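Local atomic coordinates of gala protein type 1, 3 or 4 (Legionella pneumophila subsp. pneumophila, PDB entry 4XA9), a protein that is a leucine-rich repeat protein that may bind small GTPases and act as a GTPase activator. Residues L25-N30 against S51-T56. Residues are numbered along the deposited sequence; the frame is centred on the assembly and turned at random.
Sequences LNLRDN and SHNDIT
The side-chain oxygen of N53 reaches across to the backbone of 25-30 and accepts two N-H groups there. L27 N lies 3.0 Å from N53 OD1 with a nearly straight N-H...O angle of 171°, yet it sits above the carbonyl plane; L25 N, at 2.9 Å from N53 OD1, comes from the opposite face on a more bent path. The amide is held at its nitrogen too, since N53 ND2 donates to L50 O and L22 O, so both ends of this buried group are satisfied and its rotation is fixed. With CG anti to its carbonyl carbon (chi1 -77°), N53 turns its amide toward 25-30 and alongside L27, whose CG packs 3.6 Å from N53 OD1. D54 N donates to L27 O at 2.9 Å, in the carbonyl plane. Water 1 joins N26 N to H52 O, and water 3 accepts from D29 N while donating to D54 O. D54 OD1 has its main partner elsewhere, a basic side chain of the chain of another protein.

At the far end, D29 OD1 takes T56 N at 2.7 Å on its syn lone pair. T56 OG1 is modelled only 2.3 Å from D29 OD2, implausibly short, so that contact is doubtful in detail; OG1 also caps N58 N at the start of helix 57-63. The CA 25 to 29 and CA 52 to 56 directions differ by 11°, and I55 N bonds N77 OD1 in the following turn. This is the asparagine ladder of a leucine-rich repeat solenoid, tying successive strand-to-helix loops together.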
loop_
_atom_site.group_PDB
_atom_site.type_symbol
_atom_site.label_atom_id
_atom_site.label_comp_id
_atom_site.label_asym_id
_atom_site.label_seq_id
_atom_site.Cartn_x
_atom_site.Cartn_y
_atom_site.Cartn_z
ATOM N N LEU A 25 -8.477 -7.010 15.165
ATOM C CA LEU A 25 -9.190 -7.723 16.222
ATOM C C LEU A 25 -10.654 -7.950 15.851
ATOM O O LEU A 25 -11.439 -8.406 16.677
ATOM C CB LEU A 25 -9.097 -6.956 17.551
ATOM C CG LEU A 25 -7.708 -6.873 18.188
ATOM C CD1 LEU A 25 -7.748 -6.078 19.487
ATOM C CD2 LEU A 25 -7.155 -8.270 18.438
ATOM N N ASN A 26 -11.007 -7.645 14.605
ATOM C CA ASN A 26 -12.391 -7.734 14.133
ATOM C C ASN A 26 -13.378 -7.002 15.049
ATOM O O ASN A 26 -14.490 -7.471 15.278
ATOM C CB ASN A 26 -12.814 -9.200 13.981
ATOM C CG ASN A 26 -12.061 -9.909 12.865
ATOM O OD1 ASN A 26 -12.351 -9.711 11.686
ATOM N ND2 ASN A 26 -11.095 -10.736 13.235
ATOM N N LEU A 27 -12.970 -5.849 15.568
ATOM C CA LEU A 27 -13.849 -5.057 16.426
ATOM C C LEU A 27 -15.053 -4.534 15.657
ATOM O O LEU A 27 -14.967 -4.242 14.459
ATOM C CB LEU A 27 -13.096 -3.888 17.054
ATOM C CG LEU A 27 -11.843 -4.220 17.862
ATOM C CD1 LEU A 27 -11.307 -2.955 18.513
ATOM C CD2 LEU A 27 -12.140 -5.293 18.904
ATOM N N ARG A 28 -16.182 -4.425 16.349
ATOM C CA ARG A 28 -17.388 -3.904 15.733
ATOM C C ARG A 28 -17.884 -2.688 16.479
ATOM O O ARG A 28 -17.294 -2.275 17.484
ATOM C CB ARG A 28 -18.475 -4.976 15.677
ATOM C CG ARG A 28 -18.098 -6.156 14.791
ATOM C CD ARG A 28 -19.300 -7.018 14.466
ATOM N NE ARG A 28 -19.821 -7.717 15.639
ATOM C CZ ARG A 28 -19.533 -8.980 15.948
ATOM N NH1 ARG A 28 -18.728 -9.690 15.166
ATOM N NH2 ARG A 28 -20.055 -9.532 17.035
ATOM N N ASP A 29 -18.975 -2.117 15.984
ATOM C CA ASP A 29 -19.523 -0.909 16.576
ATOM C C ASP A 29 -19.833 -1.079 18.059
ATOM O O ASP A 29 -19.592 -0.168 18.843
ATOM C CB ASP A 29 -20.778 -0.476 15.830
ATOM C CG ASP A 29 -20.496 -0.112 14.392
ATOM O OD1 ASP A 29 -19.331 0.205 14.068
ATOM O OD2 ASP A 29 -21.442 -0.146 13.581
ATOM N N ASN A 30 -20.330 -2.237 18.429
ATOM C CA ASN A 30 -20.710 -2.525 19.788
ATOM C C ASN A 30 -19.565 -2.590 20.751
ATOM O O ASN A 30 -19.794 -2.633 21.898
ATOM C CB ASN A 30 -21.544 -3.780 19.865
ATOM C CG ASN A 30 -22.963 -3.541 19.415
ATOM O OD1 ASN A 30 -23.443 -2.433 19.458
ATOM N ND2 ASN A 30 -23.624 -4.583 18.942
ATOM N N SER A 51 -7.086 0.451 13.394
ATOM C CA SER A 51 -7.039 0.068 11.984
ATOM C C SER A 51 -7.318 -1.415 11.778
ATOM O O SER A 51 -7.109 -2.214 12.678
ATOM C CB SER A 51 -5.683 0.425 11.376
ATOM O OG SER A 51 -4.645 -0.316 11.992
ATOM N N HIS A 52 -7.808 -1.767 10.593
ATOM C CA HIS A 52 -8.041 -3.160 10.225
ATOM C C HIS A 52 -9.043 -3.838 11.170
ATOM O O HIS A 52 -8.747 -4.855 11.796
ATOM C CB HIS A 52 -6.725 -3.941 10.197
ATOM C CG HIS A 52 -5.725 -3.415 9.207
ATOM N ND1 HIS A 52 -5.764 -3.734 7.867
ATOM C CD2 HIS A 52 -4.639 -2.619 9.371
ATOM C CE1 HIS A 52 -4.757 -3.146 7.244
ATOM N NE2 HIS A 52 -4.056 -2.467 8.135
ATOM N N ASN A 53 -10.229 -3.254 11.266
ATOM C CA ASN A 53 -11.315 -3.841 12.030
ATOM C C ASN A 53 -12.592 -3.742 11.214
ATOM O O ASN A 53 -12.525 -3.551 9.996
ATOM C CB ASN A 53 -11.445 -3.157 13.389
ATOM C CG ASN A 53 -10.387 -3.620 14.367
ATOM O OD1 ASN A 53 -10.286 -4.812 14.658
ATOM N ND2 ASN A 53 -9.576 -2.688 14.864
ATOM N N ASP A 54 -13.748 -3.859 11.864
ATOM C CA ASP A 54 -15.024 -3.888 11.151
ATOM C C ASP A 54 -15.950 -2.775 11.604
ATOM O O ASP A 54 -17.166 -2.945 11.658
ATOM C CB ASP A 54 -15.716 -5.238 11.349
ATOM C CG ASP A 54 -14.883 -6.400 10.853
ATOM O OD1 ASP A 54 -14.231 -6.256 9.798
ATOM O OD2 ASP A 54 -14.871 -7.454 11.526
ATOM N N ILE A 55 -15.369 -1.636 11.945
ATOM C CA ILE A 55 -16.137 -0.516 12.472
ATOM C C ILE A 55 -16.894 0.200 11.355
ATOM O O ILE A 55 -16.366 0.376 10.255
ATOM C CB ILE A 55 -15.207 0.463 13.210
ATOM C CG1 ILE A 55 -14.452 -0.282 14.318
ATOM C CG2 ILE A 55 -15.978 1.653 13.766
ATOM C CD1 ILE A 55 -13.368 0.536 14.984
ATOM N N THR A 56 -18.135 0.594 11.631
ATOM C CA THR A 56 -18.937 1.339 10.667
ATOM C C THR A 56 -19.171 2.753 11.179
ATOM O O THR A 56 -18.605 3.145 12.196
ATOM C CB THR A 56 -20.303 0.676 10.404
ATOM O OG1 THR A 56 -21.170 0.904 11.524
ATOM C CG2 THR A 56 -20.147 -0.824 10.164
HETATM O O HOH W 1 -9.958 -7.195 11.795
HETATM O O HOH W 2 -16.704 -8.477 12.763
HETATM O O HOH W 3 -19.836 -2.867 13.241
#